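Local coordinates for protein aldo-keto reductase family 1, member B4 (Aldose reductase) (Schistosoma japonicum, PDB 4HBK) that probably reduces aldehyde groups of sugars and related carbonyl compounds with NADPH, as an aldose reductase of the aldo/keto reductase family, at residues 74-80 with 105-111; 85-90 with 129-134. One frame throughout, in Å; residues are numbered along the deposited sequence.

Contact 1: 74-80 with 105-111; sequences RHLDCAY and DIFITSK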
loop_
_atom_site.group_PDB
_atom_site.type_symbol
_atom_site.label_atom_id
_atom_site.label_comp_id
_atom_site.label_asym_id
_atom_site.label_seq_id
_atom_site.Cartn_x
_atom_site.Cartn_y
_atom_site.Cartn_z
ATOM N N ARG A 74 -10.629 -8.772 -4.311
ATOM C CA ARG A 74 -9.935 -9.213 -5.525
ATOM C C ARG A 74 -8.574 -8.511 -5.659
ATOM O O ARG A 74 -8.030 -8.350 -6.752
ATOM C CB ARG A 74 -10.810 -8.971 -6.766
ATOM C CG ARG A 74 -12.087 -9.842 -6.828
ATOM C CD ARG A 74 -11.730 -11.324 -6.940
ATOM N NE ARG A 74 -12.900 -12.207 -6.980
ATOM C CZ ARG A 74 -13.419 -12.822 -5.919
ATOM N NH1 ARG A 74 -12.892 -12.648 -4.708
ATOM N NH2 ARG A 74 -14.474 -13.610 -6.064
ATOM N N HIS A 75 -8.023 -8.114 -4.524
ATOM C CA HIS A 75 -6.827 -7.296 -4.484
ATOM C C HIS A 75 -6.125 -7.621 -3.170
ATOM O O HIS A 75 -6.745 -7.544 -2.107
ATOM C CB HIS A 75 -7.244 -5.822 -4.551
ATOM C CG HIS A 75 -6.133 -4.843 -4.318
ATOM N ND1 HIS A 75 -6.291 -3.489 -4.532
ATOM C CD2 HIS A 75 -4.870 -5.007 -3.864
ATOM C CE1 HIS A 75 -5.164 -2.864 -4.239
ATOM N NE2 HIS A 75 -4.283 -3.756 -3.835
ATOM N N LEU A 76 -4.854 -8.023 -3.238
ATOM C CA LEU A 76 -4.079 -8.314 -2.022
ATOM C C LEU A 76 -2.832 -7.461 -2.013
ATOM O O LEU A 76 -2.127 -7.396 -3.013
ATOM C CB LEU A 76 -3.671 -9.791 -1.943
ATOM C CG LEU A 76 -4.735 -10.858 -2.205
ATOM C CD1 LEU A 76 -4.098 -12.252 -2.350
ATOM C CD2 LEU A 76 -5.746 -10.859 -1.084
ATOM N N ASP A 77 -2.557 -6.811 -0.883
ATOM C CA ASP A 77 -1.387 -5.944 -0.768
ATOM C C ASP A 77 -0.321 -6.580 0.117
ATOM O O ASP A 77 -0.542 -6.787 1.305
ATOM C CB ASP A 77 -1.789 -4.569 -0.232
ATOM C CG ASP A 77 -0.616 -3.612 -0.117
ATOM O OD1 ASP A 77 -0.362 -2.846 -1.069
ATOM O OD2 ASP A 77 0.054 -3.606 0.934
ATOM N N CYS A 78 0.834 -6.890 -0.464
ATOM C CA CYS A 78 1.850 -7.670 0.245
ATOM C C CYS A 78 3.158 -6.897 0.369
ATOM O O CYS A 78 3.299 -5.801 -0.164
ATOM C CB CYS A 78 2.109 -9.006 -0.476
ATOM S SG CYS A 78 0.613 -9.934 -0.963
ATOM N N ALA A 79 4.121 -7.469 1.076
ATOM C CA ALA A 79 5.439 -6.861 1.134
ATOM C C ALA A 79 6.482 -7.872 1.574
ATOM O O ALA A 79 6.233 -8.714 2.436
ATOM C CB ALA A 79 5.445 -5.615 2.037
ATOM N N TYR A 80 7.649 -7.789 0.950
ATOM C CA TYR A 80 8.744 -8.685 1.258
ATOM C C TYR A 80 9.072 -8.602 2.733
ATOM O O TYR A 80 9.367 -9.605 3.373
ATOM C CB TYR A 80 9.970 -8.285 0.437
ATOM C CG TYR A 80 11.174 -9.165 0.664
ATOM C CD1 TYR A 80 11.476 -10.197 -0.215
ATOM C CD2 TYR A 80 12.020 -8.956 1.748
ATOM C CE1 TYR A 80 12.589 -11.001 -0.019
ATOM C CE2 TYR A 80 13.130 -9.761 1.956
ATOM C CZ TYR A 80 13.410 -10.780 1.071
ATOM O OH TYR A 80 14.519 -11.579 1.267
ATOM N N ASP A 105 -7.913 -12.539 -12.402
ATOM C CA ASP A 105 -9.036 -11.987 -11.641
ATOM C C ASP A 105 -8.576 -11.286 -10.359
ATOM O O ASP A 105 -9.356 -10.607 -9.707
ATOM C CB ASP A 105 -10.026 -13.098 -11.269
ATOM C CG ASP A 105 -10.794 -13.637 -12.476
ATOM O OD1 ASP A 105 -11.072 -12.839 -13.402
ATOM O OD2 ASP A 105 -11.128 -14.853 -12.484
ATOM N N ILE A 106 -7.311 -11.470 -9.987
ATOM C CA ILE A 106 -6.812 -10.915 -8.733
ATOM C C ILE A 106 -5.735 -9.883 -9.011
ATOM O O ILE A 106 -4.937 -10.038 -9.938
ATOM C CB ILE A 106 -6.196 -11.999 -7.824
ATOM C CG1 ILE A 106 -7.082 -13.241 -7.795
ATOM C CG2 ILE A 106 -5.991 -11.462 -6.410
ATOM C CD1 ILE A 106 -8.407 -13.030 -7.089
ATOM N N PHE A 107 -5.712 -8.838 -8.193
ATOM C CA PHE A 107 -4.673 -7.822 -8.262
ATOM C C PHE A 107 -3.700 -8.032 -7.104
ATOM O O PHE A 107 -4.081 -7.911 -5.944
ATOM C CB PHE A 107 -5.311 -6.437 -8.169
ATOM C CG PHE A 107 -4.395 -5.313 -8.549
ATOM C CD1 PHE A 107 -3.399 -4.887 -7.686
ATOM C CD2 PHE A 107 -4.554 -4.657 -9.762
ATOM C CE1 PHE A 107 -2.562 -3.824 -8.033
ATOM C CE2 PHE A 107 -3.726 -3.600 -10.115
ATOM C CZ PHE A 107 -2.721 -3.186 -9.251
ATOM N N ILE A 108 -2.446 -8.343 -7.413
ATOM C CA ILE A 108 -1.453 -8.632 -6.384
ATOM C C ILE A 108 -0.352 -7.574 -6.342
ATOM O O ILE A 108 0.343 -7.340 -7.335
ATOM C CB ILE A 108 -0.765 -9.970 -6.654
ATOM C CG1 ILE A 108 -1.804 -11.083 -6.815
ATOM C CG2 ILE A 108 0.249 -10.274 -5.555
ATOM C CD1 ILE A 108 -2.458 -11.479 -5.515
ATOM N N THR A 109 -0.174 -6.962 -5.180
ATOM C CA THR A 109 0.877 -5.977 -4.986
ATOM C C THR A 109 1.941 -6.512 -4.055
ATOM O O THR A 109 1.635 -7.139 -3.037
ATOM C CB THR A 109 0.330 -4.694 -4.346
ATOM O OG1 THR A 109 -0.592 -4.062 -5.248
ATOM C CG2 THR A 109 1.472 -3.734 -4.011
ATOM N N SER A 110 3.198 -6.277 -4.406
ATOM C CA SER A 110 4.276 -6.472 -3.450
ATOM C C SER A 110 5.204 -5.272 -3.494
ATOM O O SER A 110 5.007 -4.349 -4.287
ATOM C CB SER A 110 5.053 -7.760 -3.694
ATOM O OG SER A 110 5.981 -7.957 -2.633
ATOM N N LYS A 111 6.212 -5.277 -2.633
ATOM C CA LYS A 111 7.044 -4.096 -2.479
ATOM C C LYS A 111 8.503 -4.486 -2.333
ATOM O O LYS A 111 8.844 -5.466 -1.657
ATOM C CB LYS A 111 6.591 -3.277 -1.271
ATOM C CG LYS A 111 5.078 -3.151 -1.115
ATOM C CD LYS A 111 4.716 -2.103 -0.057
ATOM C CE LYS A 111 3.204 -2.049 0.223
ATOM N NZ LYS A 111 2.635 -3.315 0.785
HETATM O O HOH W 1 -8.686 -7.833 -9.730
HETATM O O HOH W 2 -1.736 -2.259 -3.485
#

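Contact 2: 85-90 with 129-134; sequences EAEIGE and TLKNLR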
loop_
_atom_site.group_PDB
_atom_site.type_symbol
_atom_site.label_atom_id
_atom_site.label_comp_id
_atom_site.label_asym_id
_atom_site.label_seq_id
_atom_site.Cartn_x
_atom_site.Cartn_y
_atom_site.Cartn_z
ATOM N N GLU A 85 5.295 -13.846 2.622
ATOM C CA GLU A 85 4.800 -13.982 1.256
ATOM C C GLU A 85 4.702 -15.452 0.850
ATOM O O GLU A 85 3.921 -15.807 -0.031
ATOM C CB GLU A 85 5.669 -13.197 0.271
ATOM C CG GLU A 85 5.638 -11.694 0.511
ATOM C CD GLU A 85 6.307 -10.900 -0.591
ATOM O OE1 GLU A 85 7.474 -11.194 -0.930
ATOM O OE2 GLU A 85 5.662 -9.974 -1.125
ATOM N N ALA A 86 5.483 -16.312 1.500
ATOM C CA ALA A 86 5.409 -17.742 1.216
ATOM C C ALA A 86 4.090 -18.323 1.735
ATOM O O ALA A 86 3.459 -19.130 1.063
ATOM C CB ALA A 86 6.609 -18.475 1.815
ATOM N N GLU A 87 3.673 -17.897 2.926
ATOM C CA GLU A 87 2.385 -18.312 3.477
ATOM C C GLU A 87 1.240 -17.749 2.647
ATOM O O GLU A 87 0.217 -18.407 2.447
ATOM C CB GLU A 87 2.241 -17.869 4.938
ATOM C CG GLU A 87 3.053 -18.680 5.939
ATOM C CD GLU A 87 4.571 -18.531 5.772
ATOM O OE1 GLU A 87 5.037 -17.466 5.280
ATOM O OE2 GLU A 87 5.298 -19.494 6.138
ATOM N N ILE A 88 1.412 -16.524 2.168
ATOM C CA ILE A 88 0.411 -15.902 1.317
ATOM C C ILE A 88 0.295 -16.650 -0.017
ATOM O O ILE A 88 -0.797 -17.020 -0.444
ATOM C CB ILE A 88 0.736 -14.413 1.088
ATOM C CG1 ILE A 88 0.418 -13.615 2.356
ATOM C CG2 ILE A 88 -0.039 -13.868 -0.118
ATOM C CD1 ILE A 88 0.993 -12.207 2.400
ATOM N N GLY A 89 1.433 -16.872 -0.666
ATOM C CA GLY A 89 1.474 -17.585 -1.927
ATOM C C GLY A 89 0.733 -18.911 -1.881
ATOM O O GLY A 89 0.010 -19.255 -2.812
ATOM N N GLU A 90 0.909 -19.662 -0.798
ATOM C CA GLU A 90 0.276 -20.976 -0.687
ATOM C C GLU A 90 -1.228 -20.831 -0.492
ATOM O O GLU A 90 -2.019 -21.483 -1.186
ATOM C CB GLU A 90 0.876 -21.784 0.467
ATOM C CG GLU A 90 0.352 -23.205 0.551
ATOM C CD GLU A 90 0.945 -23.982 1.716
ATOM O OE1 GLU A 90 1.168 -25.201 1.558
ATOM O OE2 GLU A 90 1.182 -23.382 2.787
ATOM N N THR A 129 10.366 -12.676 -4.319
ATOM C CA THR A 129 8.983 -12.394 -3.965
ATOM C C THR A 129 8.011 -13.212 -4.831
ATOM O O THR A 129 7.072 -13.813 -4.326
ATOM C CB THR A 129 8.696 -10.864 -4.070
ATOM O OG1 THR A 129 9.107 -10.216 -2.855
ATOM C CG2 THR A 129 7.212 -10.580 -4.335
ATOM N N LEU A 130 8.254 -13.259 -6.137
ATOM C CA LEU A 130 7.378 -14.008 -7.049
ATOM C C LEU A 130 7.451 -15.500 -6.779
ATOM O O LEU A 130 6.456 -16.215 -6.887
ATOM C CB LEU A 130 7.757 -13.748 -8.504
ATOM C CG LEU A 130 7.385 -12.388 -9.088
ATOM C CD1 LEU A 130 8.132 -12.147 -10.398
ATOM C CD2 LEU A 130 5.890 -12.321 -9.299
ATOM N N LYS A 131 8.644 -15.973 -6.448
ATOM C CA LYS A 131 8.810 -17.366 -6.065
ATOM C C LYS A 131 7.937 -17.673 -4.858
ATOM O O LYS A 131 7.144 -18.608 -4.884
ATOM C CB LYS A 131 10.276 -17.653 -5.740
ATOM C CG LYS A 131 10.564 -19.060 -5.283
ATOM C CD LYS A 131 12.065 -19.264 -5.146
ATOM C CE LYS A 131 12.387 -20.622 -4.534
ATOM N NZ LYS A 131 13.715 -20.623 -3.844
ATOM N N ASN A 132 8.096 -16.889 -3.794
ATOM C CA ASN A 132 7.321 -17.086 -2.571
ATOM C C ASN A 132 5.812 -16.960 -2.763
ATOM O O ASN A 132 5.046 -17.713 -2.170
ATOM C CB ASN A 132 7.789 -16.132 -1.475
ATOM C CG ASN A 132 9.155 -16.513 -0.921
ATOM O OD1 ASN A 132 9.546 -17.674 -0.968
ATOM N ND2 ASN A 132 9.884 -15.537 -0.405
ATOM N N LEU A 133 5.385 -16.005 -3.586
ATOM C CA LEU A 133 3.959 -15.813 -3.862
ATOM C C LEU A 133 3.436 -16.847 -4.849
ATOM O O LEU A 133 2.229 -16.952 -5.063
ATOM C CB LEU A 133 3.700 -14.405 -4.399
ATOM C CG LEU A 133 3.829 -13.278 -3.369
ATOM C CD1 LEU A 133 3.588 -11.907 -4.001
ATOM C CD2 LEU A 133 2.855 -13.531 -2.209
ATOM N N ARG A 134 4.349 -17.585 -5.474
ATOM C CA ARG A 134 3.959 -18.620 -6.421
ATOM C C ARG A 134 3.282 -18.028 -7.666
ATOM O O ARG A 134 2.366 -18.615 -8.234
ATOM C CB ARG A 134 3.077 -19.665 -5.714
ATOM C CG ARG A 134 3.872 -20.419 -4.642
ATOM C CD ARG A 134 3.045 -20.812 -3.422
ATOM N NE ARG A 134 2.460 -22.141 -3.559
ATOM C CZ ARG A 134 2.738 -23.183 -2.778
ATOM N NH1 ARG A 134 3.594 -23.073 -1.769
ATOM N NH2 ARG A 134 2.138 -24.344 -3.005
HETATM O O HOH W 3 9.246 -12.955 -0.265
HETATM O O HOH W 4 -0.298 -18.148 -5.400
#

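Contact 1: 74-80 with 105-111
Neighbouring parallel strands of the aldo/keto reductase barrel meet here, His75, Leu76 and Asp77 lying beside Phe107, Ile108 and Thr109. The backbone bonds alternate as parallel pairing requires: Leu76 N reaches Phe107 O at 2.8 Å, and Leu76 O receives Thr109 N. His75, Asp77, Phe107 and Thr109 send their side chains to one face of the sheet. There CD1 of Phe107 sits over the centre of the His75 ring, with the two planes at 47°, and a water joins His75 NE2, Asp77 OD1 and Thr109 OG1. On the other face, toward helix 85-98, Leu76 CD1 packs against Ile108 CD1 at 3.6 Å. Beyond the paired residues, Lys111 crosses back: its chain runs extended until chi4 (63°) bends NZ toward the 74-80 segment. NZ meets Asp77 OD2 at 2.6 Å, on the syn side but tilted from the carboxylate plane, and Cys78 O at 2.7 Å, above the carbonyl plane. Two acceptors thus hold NZ in place, while Gln215 steadies OD1. This buried Asp-Lys pair, near Tyr82, the predicted proton donor, and His144, predicted to bind substrate, is characteristic of the aldo/keto reductase active site, where the lysine is predicted to lower the tyrosine pKa.

Contact 2: 85-90 with 129-134
Two outer helices of the alpha/beta barrel, represented by 85-90 and 129-133, run in the same general direction at 45° to each other, their axes approaching to 7.7 Å. The alpha carbons come closest at Gly89 and Leu133, near the end of the second helix; Gly89 CA lies 3.3 Å from Leu133 O, and CA-H groups of Ala86 and Gly89 both point at Asn132 O. With hydrogen alone on its alpha carbon, Gly89 lets this helix end lie directly against the first helix. Arg134 then leaves the helix with positive phi (66°) in a Schellman motif, and a water donates to both Gly89 O and Leu133 O.

Leu133 inserts its CD2 branch beside Glu85 O and Ile88 CG2, the latter at 3.6 Å, with the leucine and isoleucine side chains pointing the same way. Beyond the helix end, Arg134 bends at chi2 and chi3, which lays the guanidinium alongside Glu90: CA and CB of Glu90 sit over one of its faces, CB being 3.7 Å from NH1. The charged partner of the guanidinium is instead Glu93, one turn farther along the first helix.

At the inner end of the contact, Glu85 extends beyond CG toward Thr129, and its OE2 is taken by Ser110. The other oxygen has two donors of its own: a water that also accepts from Asn132 ND2, and Thr129 OG1, which gives its proton to the syn lone pair of Glu85 OE1 at 2.7 Å.

In the fold
The pair illustrates how a barrel is built in layers. Contact 1 belongs to the buried inner layer, its centre about 9 Å from that of the chain; contact 2 lies about 17 Å out, in the helical layer, and is only partly buried. Helix 85-98 links the two strands of contact 1 in a beta-alpha-beta unit and supplies one side of contact 2. Regular backbone bonding joins the strands, whereas the helices rely on close packing, one direct side-chain bond and bridging waters. The layers meet where Ser110 OG and Glu85 OE2 approach to 2.5 Å, probably hydrogen-bonded, and where Tyr80 CD1 packs on Thr129 OG1.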